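Glutamyl endopeptidase (Staphylococcus epidermidis, PDB 6PYM) is a secreted serine protease of the S1B family that probably cleaves peptide bonds on the carbonyl side of glutamate and aspartate. Local coordinates at residues L94-V99 and Q203-N208. The protein carries 1 engineered substitution. Sequence-based numbering, arbitrary orientation.
Sequences LAILRV and QQFLRN
Ile96 on strand 95-99 and Leu206 on helix 200-209 bring their CA atoms to 8.4 Å, the nearest pair across the two segments, and no hydrogen bond crosses between 94-99 and 203-208. This is the C-terminal helix of the chymotrypsin-like fold: after the strands of the second barrel it returns to lie against the outside of the first, closed six-stranded barrel. Phe205 carries most of the helix side. Its CG stands anti to the backbone N (chi1 166°), which sends the ring out toward the strand, where Ile96 meets it from the opposite direction. Ile96 touches with the end of its longer branch, CD1 lying 3.5 Å from CZ of Phe205, while CG1 comes to 3.7 Å from CE2 of the same ring; the approach is oblique. With chi2 at 168° the branch is extended, and CG1 and CD1 both lie against the CE2-CZ side of the ring. Leu94, one residue before the strand, adds a looser touch, its CD2 4.3 Å from Phe205 CE2. Tyr88 meets the same phenylalanine edge-to-face, and Val202 packs on Leu94, so the contact continues along the helix and into the segment that follows strand 80-87. All four touching residues are buried and apolar. Leu94 directly follows Asp93, the predicted charge-relay aspartate, and their side chains lie about 6 Å apart. Leu206 reaches in beside the phenylalanine, resting on Leu47 of strand 45-48, and its CD2 ends 4.5 Å from Ile96 CD1.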
ATOM      1  N   LEU A  94       1.022 -10.163  -2.888  1.00  7.55           N
ATOM      2  CA  LEU A  94       2.040  -9.129  -2.719  1.00  8.18           C
ATOM      3  C   LEU A  94       2.907  -9.046  -3.963  1.00  7.93           C
ATOM      4  O   LEU A  94       3.383 -10.072  -4.463  1.00  8.88           O
ATOM      5  CB  LEU A  94       2.937  -9.455  -1.527  1.00  9.30           C
ATOM      6  CG  LEU A  94       4.086  -8.475  -1.266  1.00  8.67           C
ATOM      7  CD1 LEU A  94       3.566  -7.077  -0.905  1.00 10.14           C
ATOM      8  CD2 LEU A  94       5.005  -9.028  -0.182  1.00 10.79           C
ATOM      9  N   ALA A  95       3.152  -7.831  -4.435  1.00  8.23           N
ATOM     10  CA  ALA A  95       4.088  -7.607  -5.522  1.00  9.01           C
ATOM     11  C   ALA A  95       4.847  -6.314  -5.286  1.00  8.44           C
ATOM     12  O   ALA A  95       4.318  -5.355  -4.709  1.00  9.26           O
ATOM     13  CB  ALA A  95       3.369  -7.519  -6.873  1.00  9.60           C
ATOM     14  N   ILE A  96       6.099  -6.298  -5.733  1.00  8.19           N
ATOM     15  CA  ILE A  96       6.851  -5.062  -5.888  1.00  8.93           C
ATOM     16  C   ILE A  96       6.577  -4.547  -7.287  1.00  9.24           C
ATOM     17  O   ILE A  96       6.609  -5.317  -8.257  1.00 10.24           O
ATOM     18  CB  ILE A  96       8.359  -5.307  -5.708  1.00  9.98           C
ATOM     19  CG1 ILE A  96       8.670  -5.854  -4.312  1.00 10.28           C
ATOM     20  CG2 ILE A  96       9.145  -4.029  -6.010  1.00 11.06           C
ATOM     21  CD1 ILE A  96      10.093  -6.396  -4.167  1.00 12.13           C
ATOM     22  N   LEU A  97       6.302  -3.258  -7.406  1.00  8.82           N
ATOM     23  CA  LEU A  97       6.281  -2.599  -8.705  1.00  9.57           C
ATOM     24  C   LEU A  97       7.443  -1.621  -8.726  1.00  9.60           C
ATOM     25  O   LEU A  97       7.481  -0.671  -7.936  1.00  9.31           O
ATOM     26  CB  LEU A  97       4.964  -1.873  -8.973  1.00 10.54           C
ATOM     27  CG  LEU A  97       4.914  -1.135 -10.318  1.00 11.24           C
ATOM     28  CD1 LEU A  97       4.976  -2.099 -11.501  1.00 11.94           C
ATOM     29  CD2 LEU A  97       3.678  -0.276 -10.404  1.00 12.45           C
ATOM     30  N   ARG A  98       8.411  -1.882  -9.598  1.00 10.72           N
ATOM     31  CA  ARG A  98       9.473  -0.926  -9.853  1.00 10.68           C
ATOM     32  C   ARG A  98       8.963   0.068 -10.881  1.00 10.11           C
ATOM     33  O   ARG A  98       8.358  -0.331 -11.882  1.00 11.71           O
ATOM     34  CB  ARG A  98      10.698  -1.664 -10.386  1.00 12.96           C
ATOM     35  CG  ARG A  98      11.928  -0.811 -10.605  1.00 15.40           C
ATOM     36  CD  ARG A  98      13.161  -1.700 -10.711  1.00 18.14           C
ATOM     37  NE  ARG A  98      13.496  -2.282  -9.414  1.00 17.09           N
ATOM     38  CZ  ARG A  98      13.907  -3.532  -9.232  1.00 17.31           C
ATOM     39  NH1 ARG A  98      14.035  -4.355 -10.262  1.00 20.98           N
ATOM     40  NH2 ARG A  98      14.185  -3.958  -8.007  1.00 18.55           N
ATOM     41  N   VAL A  99       9.182   1.355 -10.627  1.00 10.21           N
ATOM     42  CA  VAL A  99       8.728   2.416 -11.512  1.00 11.10           C
ATOM     43  C   VAL A  99       9.929   3.144 -12.098  1.00 10.79           C
ATOM     44  O   VAL A  99      11.009   3.204 -11.498  1.00 13.75           O
ATOM     45  CB  VAL A  99       7.774   3.410 -10.811  1.00 10.41           C
ATOM     46  CG1 VAL A  99       6.480   2.713 -10.418  1.00 12.02           C
ATOM     47  CG2 VAL A  99       8.438   4.039  -9.592  1.00 11.60           C
ATOM     48  N   GLN A 203      10.261 -10.223   4.513  1.00 10.09           N
ATOM     49  CA  GLN A 203      11.368  -9.291   4.698  1.00 11.20           C
ATOM     50  C   GLN A 203      12.586  -9.696   3.880  1.00 10.47           C
ATOM     51  O   GLN A 203      13.295  -8.834   3.350  1.00 11.45           O
ATOM     52  CB  GLN A 203      11.702  -9.167   6.181  1.00 11.50           C
ATOM     53  CG  GLN A 203      10.607  -8.455   6.952  1.00 11.09           C
ATOM     54  CD  GLN A 203      10.787  -8.533   8.447  1.00 13.12           C
ATOM     55  OE1 GLN A 203      11.896  -8.347   8.957  1.00 15.24           O
ATOM     56  NE2 GLN A 203       9.713  -8.825   9.168  1.00 13.66           N
ATOM     57  N   GLN A 204      12.844 -11.004   3.759  1.00 11.45           N
ATOM     58  CA  GLN A 204      13.947 -11.462   2.918  1.00 12.08           C
ATOM     59  C   GLN A 204      13.705 -11.106   1.459  1.00 11.85           C
ATOM     60  O   GLN A 204      14.609 -10.621   0.774  1.00 11.77           O
ATOM     61  CB  GLN A 204      14.131 -12.970   3.077  1.00 14.12           C
ATOM     62  CG  GLN A 204      14.615 -13.370   4.454  1.00 16.32           C
ATOM     63  CD  GLN A 204      14.678 -14.871   4.640  1.00 18.73           C
ATOM     64  OE1 GLN A 204      14.139 -15.633   3.839  1.00 21.88           O
ATOM     65  NE2 GLN A 204      15.354 -15.305   5.697  1.00 24.58           N
ATOM     66  N   PHE A 205      12.484 -11.331   0.976  1.00 10.99           N
ATOM     67  CA  PHE A 205      12.118 -10.936  -0.381  1.00 11.61           C
ATOM     68  C   PHE A 205      12.342  -9.445  -0.604  1.00 11.10           C
ATOM     69  O   PHE A 205      12.855  -9.036  -1.650  1.00 11.06           O
ATOM     70  CB  PHE A 205      10.656 -11.336  -0.619  1.00 11.43           C
ATOM     71  CG  PHE A 205      10.004 -10.710  -1.833  1.00 12.81           C
ATOM     72  CD1 PHE A 205      10.339 -11.115  -3.115  1.00 13.50           C
ATOM     73  CD2 PHE A 205       8.997  -9.765  -1.680  1.00 12.33           C
ATOM     74  CE1 PHE A 205       9.714 -10.561  -4.219  1.00 14.14           C
ATOM     75  CE2 PHE A 205       8.370  -9.216  -2.777  1.00 14.64           C
ATOM     76  CZ  PHE A 205       8.732  -9.611  -4.047  1.00 13.46           C
ATOM     77  N   LEU A 206      11.981  -8.618   0.378  1.00  9.77           N
ATOM     78  CA  LEU A 206      12.194  -7.178   0.238  1.00  9.62           C
ATOM     79  C   LEU A 206      13.678  -6.846   0.147  1.00  9.61           C
ATOM     80  O   LEU A 206      14.102  -6.095  -0.738  1.00 10.17           O
ATOM     81  CB  LEU A 206      11.546  -6.433   1.400  1.00 10.80           C
ATOM     82  CG  LEU A 206      10.027  -6.542   1.503  1.00 10.62           C
ATOM     83  CD1 LEU A 206       9.552  -5.761   2.723  1.00 12.36           C
ATOM     84  CD2 LEU A 206       9.336  -6.060   0.221  1.00 12.28           C
ATOM     85  N   ARG A 207      14.486  -7.387   1.067  1.00  9.86           N
ATOM     86  CA  ARG A 207      15.918  -7.083   1.067  1.00  9.99           C
ATOM     87  C   ARG A 207      16.583  -7.507  -0.233  1.00 11.52           C
ATOM     88  O   ARG A 207      17.503  -6.834  -0.714  1.00 12.38           O
ATOM     89  CB  ARG A 207      16.614  -7.772   2.239  1.00 11.18           C
ATOM     90  CG  ARG A 207      16.348  -7.133   3.571  1.00 11.52           C
ATOM     91  CD  ARG A 207      17.206  -7.743   4.662  1.00 14.08           C
ATOM     92  NE  ARG A 207      16.969  -7.038   5.916  1.00 13.57           N
ATOM     93  CZ  ARG A 207      16.251  -7.506   6.932  1.00 14.22           C
ATOM     94  NH1 ARG A 207      15.720  -8.711   6.869  1.00 16.14           N
ATOM     95  NH2 ARG A 207      16.085  -6.767   8.020  1.00 15.75           N
ATOM     96  N   ASN A 208      16.146  -8.626  -0.807  1.00 10.37           N
ATOM     97  CA  ASN A 208      16.794  -9.163  -1.995  1.00 11.76           C
ATOM     98  C   ASN A 208      16.385  -8.466  -3.278  1.00 12.17           C
ATOM     99  O   ASN A 208      16.996  -8.719  -4.323  1.00 14.86           O
ATOM    100  CB  ASN A 208      16.575 -10.666  -2.066  1.00 13.84           C
ATOM    101  CG  ASN A 208      17.354 -11.388  -0.995  1.00 14.14           C
ATOM    102  OD1 ASN A 208      18.496 -11.032  -0.717  1.00 17.11           O
ATOM    103  ND2 ASN A 208      16.735 -12.367  -0.361  1.00 17.17           N
TER